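Local structure of surface-associated protein CshA (Streptococcus gordonii, 5L2D) at residues G37-G42 with W140-K145; A170-F175 with D204-F209. The protein is a cell-wall-attached streptococcal adhesin that binds host fibronectin by a catch-clamp mechanism, represented here by its non-repetitive domain 2. All blocks are in the same frame, centred on the assembly; numbering follows the deposited sequence.

Contact 1. Residues G37-G42 with W140-K145; sequences GGFKVG and WGIKFK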
# COMPACT_ATOMS: atom_id res chain seq x y z
N GLY A 37 -19.85 -2.30 4.78
CA GLY A 37 -19.00 -2.68 5.91
C GLY A 37 -17.50 -2.48 5.70
O GLY A 37 -16.68 -2.90 6.52
N GLY A 38 -17.14 -1.83 4.60
CA GLY A 38 -15.75 -1.55 4.32
C GLY A 38 -15.38 -0.11 4.66
O GLY A 38 -16.08 0.57 5.39
N PHE A 39 -14.28 0.34 4.07
CA PHE A 39 -13.63 1.57 4.47
C PHE A 39 -13.95 2.66 3.49
O PHE A 39 -13.94 2.43 2.29
CB PHE A 39 -12.11 1.38 4.48
CG PHE A 39 -11.60 0.52 5.61
CD1 PHE A 39 -12.36 -0.50 6.15
CD2 PHE A 39 -10.33 0.71 6.09
CE1 PHE A 39 -11.87 -1.29 7.18
CE2 PHE A 39 -9.84 -0.07 7.10
CZ PHE A 39 -10.61 -1.08 7.66
N LYS A 40 -14.22 3.84 4.00
CA LYS A 40 -14.42 5.01 3.18
C LYS A 40 -13.68 6.13 3.84
O LYS A 40 -13.09 5.94 4.92
CB LYS A 40 -15.91 5.39 3.06
CG LYS A 40 -16.61 5.66 4.39
CD LYS A 40 -18.10 5.96 4.18
CE LYS A 40 -18.96 5.65 5.41
NZ LYS A 40 -18.70 6.61 6.50
N VAL A 41 -13.72 7.29 3.20
CA VAL A 41 -13.05 8.42 3.80
C VAL A 41 -13.88 8.74 5.02
O VAL A 41 -15.11 8.87 4.92
CB VAL A 41 -13.01 9.65 2.88
CG1 VAL A 41 -12.20 10.76 3.55
CG2 VAL A 41 -12.39 9.32 1.53
N GLY A 42 -13.21 8.80 6.17
CA GLY A 42 -13.83 9.24 7.40
C GLY A 42 -13.97 8.10 8.36
O GLY A 42 -14.14 8.33 9.57
N TRP A 140 -5.53 0.39 -6.97
CA TRP A 140 -6.10 1.18 -5.87
C TRP A 140 -5.03 1.78 -4.98
O TRP A 140 -3.81 1.65 -5.22
CB TRP A 140 -7.11 0.38 -5.06
CG TRP A 140 -6.56 -0.83 -4.37
CD1 TRP A 140 -6.16 -1.99 -4.95
CD2 TRP A 140 -6.38 -1.02 -2.95
NE1 TRP A 140 -5.72 -2.89 -4.00
CE2 TRP A 140 -5.87 -2.32 -2.76
CE3 TRP A 140 -6.61 -0.21 -1.83
CZ2 TRP A 140 -5.57 -2.83 -1.51
CZ3 TRP A 140 -6.32 -0.72 -0.56
CH2 TRP A 140 -5.80 -2.02 -0.42
N GLY A 141 -5.52 2.53 -4.01
CA GLY A 141 -4.71 3.03 -2.91
C GLY A 141 -5.51 3.65 -1.78
O GLY A 141 -6.68 4.01 -1.94
N ILE A 142 -4.87 3.74 -0.62
CA ILE A 142 -5.47 4.26 0.58
C ILE A 142 -4.46 5.10 1.42
O ILE A 142 -3.27 4.79 1.48
CB ILE A 142 -6.08 3.09 1.40
CG1 ILE A 142 -7.09 3.59 2.42
CG2 ILE A 142 -5.00 2.34 2.15
CD1 ILE A 142 -7.76 2.48 3.21
N LYS A 143 -4.94 6.18 2.05
CA LYS A 143 -4.13 6.92 3.01
C LYS A 143 -4.85 7.02 4.32
O LYS A 143 -6.07 7.24 4.39
CB LYS A 143 -3.81 8.34 2.54
CG LYS A 143 -2.72 8.44 1.49
CD LYS A 143 -1.74 9.57 1.77
CE LYS A 143 -2.30 10.92 1.36
NZ LYS A 143 -2.97 10.94 0.02
N PHE A 144 -4.04 6.93 5.36
CA PHE A 144 -4.51 7.06 6.71
C PHE A 144 -3.87 8.23 7.43
O PHE A 144 -2.67 8.45 7.29
CB PHE A 144 -4.11 5.83 7.48
CG PHE A 144 -4.90 4.63 7.15
CD1 PHE A 144 -6.14 4.43 7.75
CD2 PHE A 144 -4.41 3.70 6.26
CE1 PHE A 144 -6.88 3.31 7.46
CE2 PHE A 144 -5.15 2.58 5.95
CZ PHE A 144 -6.38 2.38 6.55
N LYS A 145 -4.67 8.92 8.25
CA LYS A 145 -4.17 9.82 9.28
C LYS A 145 -3.79 8.97 10.44
O LYS A 145 -4.52 8.05 10.76
CB LYS A 145 -5.30 10.72 9.73
CG LYS A 145 -4.96 11.85 10.68
CD LYS A 145 -5.92 13.02 10.44
CE LYS A 145 -5.69 14.15 11.43
NZ LYS A 145 -6.57 13.95 12.61
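Phe39 makes a buried, wholly apolar loop-on-sheet contact with Ile142 and Phe144, laying the loop between strands 30-31 and 44-50 against strand 138-150. It illustrates how a single aromatic residue can tie an irregular segment to a sheet, since no hydrogen bond crosses between the two segments and they bury only 85 Å² together.

Two adjacent atoms of the Phe39 ring do the touching. Its CD2 lies 4.2 Å from Ile142 CD1, which approaches the ring obliquely. The adjacent atom, Phe39 CE2, is 4.3 Å from Phe144 CZ; here each atom lies near the plane of the other ring, so the phenyl groups meet edge to edge and do not stack. Ile142 is stretched out to bring its methyl across: CG1 is roughly anti to the backbone N, and CD1 continues the extended chain (chi2 178°).

Both rings also rest on Ile131 of strand 131-132, while Phe144 reaches Leu57 and Val59 of strand 53-61. The intervening Lys143 pairs with Glu61 instead, and a strand of the second subunit continues the sheet beside residues 140-144. The backbone of Phe39 is hydrogen-bonded to that of Val106. Ile142 and Phe144, two residues apart, point to one face of the strand and Lys143 to the other, the inside-outside alternation of a β-strand, with the loop covering part of the apolar face.

Contact 2. Residues A170-F175 with D204-F209; sequences AEYGIF and DMVKAF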
# COMPACT_ATOMS: atom_id res chain seq x y z
N ALA A 170 5.19 -7.26 -11.72
CA ALA A 170 3.97 -6.55 -12.06
C ALA A 170 2.80 -6.76 -11.09
O ALA A 170 1.65 -6.50 -11.46
CB ALA A 170 3.57 -6.89 -13.47
N GLU A 171 3.07 -7.28 -9.89
CA GLU A 171 2.10 -7.27 -8.79
C GLU A 171 2.65 -6.26 -7.77
O GLU A 171 3.49 -6.58 -6.90
CB GLU A 171 1.90 -8.67 -8.21
CG GLU A 171 1.11 -9.63 -9.13
CD GLU A 171 0.72 -10.94 -8.46
OE1 GLU A 171 1.49 -11.47 -7.63
OE2 GLU A 171 -0.36 -11.48 -8.78
N TYR A 172 2.20 -5.01 -7.93
CA TYR A 172 2.90 -3.82 -7.40
C TYR A 172 2.39 -3.40 -6.01
O TYR A 172 1.22 -3.10 -5.85
CB TYR A 172 2.69 -2.66 -8.36
CG TYR A 172 3.36 -2.78 -9.71
CD1 TYR A 172 4.74 -2.82 -9.81
CD2 TYR A 172 2.62 -2.80 -10.90
CE1 TYR A 172 5.38 -2.91 -11.04
CE2 TYR A 172 3.25 -2.88 -12.14
CZ TYR A 172 4.63 -2.94 -12.19
OH TYR A 172 5.30 -2.99 -13.38
N GLY A 173 3.26 -3.39 -4.99
CA GLY A 173 2.85 -3.00 -3.63
C GLY A 173 3.76 -1.93 -3.05
O GLY A 173 4.90 -2.23 -2.73
N ILE A 174 3.25 -0.70 -2.91
CA ILE A 174 4.05 0.46 -2.45
C ILE A 174 3.57 1.05 -1.12
O ILE A 174 2.36 1.22 -0.89
CB ILE A 174 4.00 1.60 -3.48
CG1 ILE A 174 4.32 1.07 -4.88
CG2 ILE A 174 4.95 2.72 -3.06
CD1 ILE A 174 4.25 2.10 -5.99
N PHE A 175 4.53 1.37 -0.26
CA PHE A 175 4.22 2.00 1.01
C PHE A 175 4.77 3.45 1.08
O PHE A 175 5.94 3.67 0.85
CB PHE A 175 4.85 1.21 2.14
CG PHE A 175 4.47 -0.24 2.17
CD1 PHE A 175 3.35 -0.66 2.81
CD2 PHE A 175 5.30 -1.19 1.59
CE1 PHE A 175 3.03 -1.99 2.85
CE2 PHE A 175 4.99 -2.53 1.63
CZ PHE A 175 3.84 -2.92 2.27
N ASP A 204 13.89 -5.23 -15.83
CA ASP A 204 14.49 -6.38 -16.45
C ASP A 204 13.70 -7.57 -15.96
O ASP A 204 13.45 -8.50 -16.68
CB ASP A 204 15.95 -6.52 -16.05
N MET A 205 13.33 -7.51 -14.70
CA MET A 205 12.59 -8.55 -14.03
C MET A 205 11.16 -8.68 -14.48
O MET A 205 10.58 -9.73 -14.38
CB MET A 205 12.61 -8.25 -12.55
CG MET A 205 12.51 -9.45 -11.66
SD MET A 205 12.92 -9.03 -9.97
CE MET A 205 14.64 -8.63 -10.09
N VAL A 206 10.59 -7.59 -14.95
CA VAL A 206 9.20 -7.61 -15.37
C VAL A 206 9.10 -7.94 -16.82
O VAL A 206 8.13 -8.51 -17.25
CB VAL A 206 8.56 -6.23 -15.21
CG1 VAL A 206 7.11 -6.27 -15.62
CG2 VAL A 206 8.69 -5.75 -13.79
N LYS A 207 10.10 -7.55 -17.58
CA LYS A 207 10.07 -7.82 -18.99
C LYS A 207 10.02 -9.32 -19.16
O LYS A 207 9.22 -9.84 -19.91
CB LYS A 207 11.28 -7.23 -19.69
N ALA A 208 10.86 -10.02 -18.43
CA ALA A 208 10.87 -11.46 -18.51
C ALA A 208 9.48 -11.98 -18.27
O ALA A 208 8.75 -12.25 -19.20
CB ALA A 208 11.82 -12.03 -17.48
N PHE A 209 9.13 -12.10 -17.01
CA PHE A 209 7.83 -12.57 -16.59
C PHE A 209 6.70 -12.20 -17.53
O PHE A 209 5.69 -12.88 -17.55
CB PHE A 209 7.54 -12.02 -15.20
CG PHE A 209 6.44 -12.72 -14.48
CD1 PHE A 209 6.71 -13.72 -13.59
CD2 PHE A 209 5.13 -12.35 -14.67
CE1 PHE A 209 5.70 -14.36 -12.92
CE2 PHE A 209 4.11 -12.97 -13.99
CZ PHE A 209 4.40 -13.98 -13.11
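Val206 of helix 203-210 packs against Ala170 and Tyr172, a small helix-on-sheet packing contact in which Val206 meets Ala170 in the loop leading into strand 172-177 and Tyr172 on that strand. The strand is outermost, within this chain, in an antiparallel three-stranded sheet with 244-250 and 198-200; the helix follows closely after 198-200. The general lesson is that a helix can meet the edge of a sheet through very few atoms within one pair of segments, here with 112 Å² buried between them.

The apolar part of the contact runs through one methyl group. Val206 CG1 points anti to its backbone N (chi1 -179°) and lies 4.2 Å from Ala170 CB. Helix 218-221 adds to this cluster, with Ile219 against Ala170 and Leu220 against Val206, so Ala170 lies against residues of both helices, and Val206 against the second one.

Tyr172 contributes through its hydroxyl, with OH 4.4 Å from the same Val206 CG1, in simple packing contact. Met201 and Trp227 also touch this side chain.

Polar interactions lie around the contact but do not cross it. Glu171 OE1 accepts a hydrogen bond from Asn168 N in the preceding loop, and Thr202 OG1 bonds Met205 N at the beginning of the helix. Along the strand, Tyr172, Ile174 and Phe175 join an antiparallel ladder with the second subunit, which extends the sheet across the interface.

The chain bends at the start of 170-175: Ala170 has a positive phi of 55°, and its CA stands 3.6 Å above one face of the Tyr172 ring, offset toward the rim.

In the fold
Contacts 1 and 2 follow one another along the chain, the first closing before the second opens, and lie on opposite sides of its centre. Their centres are 25 Å apart, and their nearest atoms, about 7 Å apart, do not touch. Each belongs to a different antiparallel sheet: contact 1 packs a loop on the sheet containing strand 138-150, contact 2 a helix at the end of strand 172-177. What they share is the interface with the second subunit of the assembly, because both strands pair in antiparallel ladders with strands of that subunit, and its Phe268 packs on Ile142 and meets Phe175. Non-repetitive domain 2 thus combines local packing within the chain with sheets extended between chains.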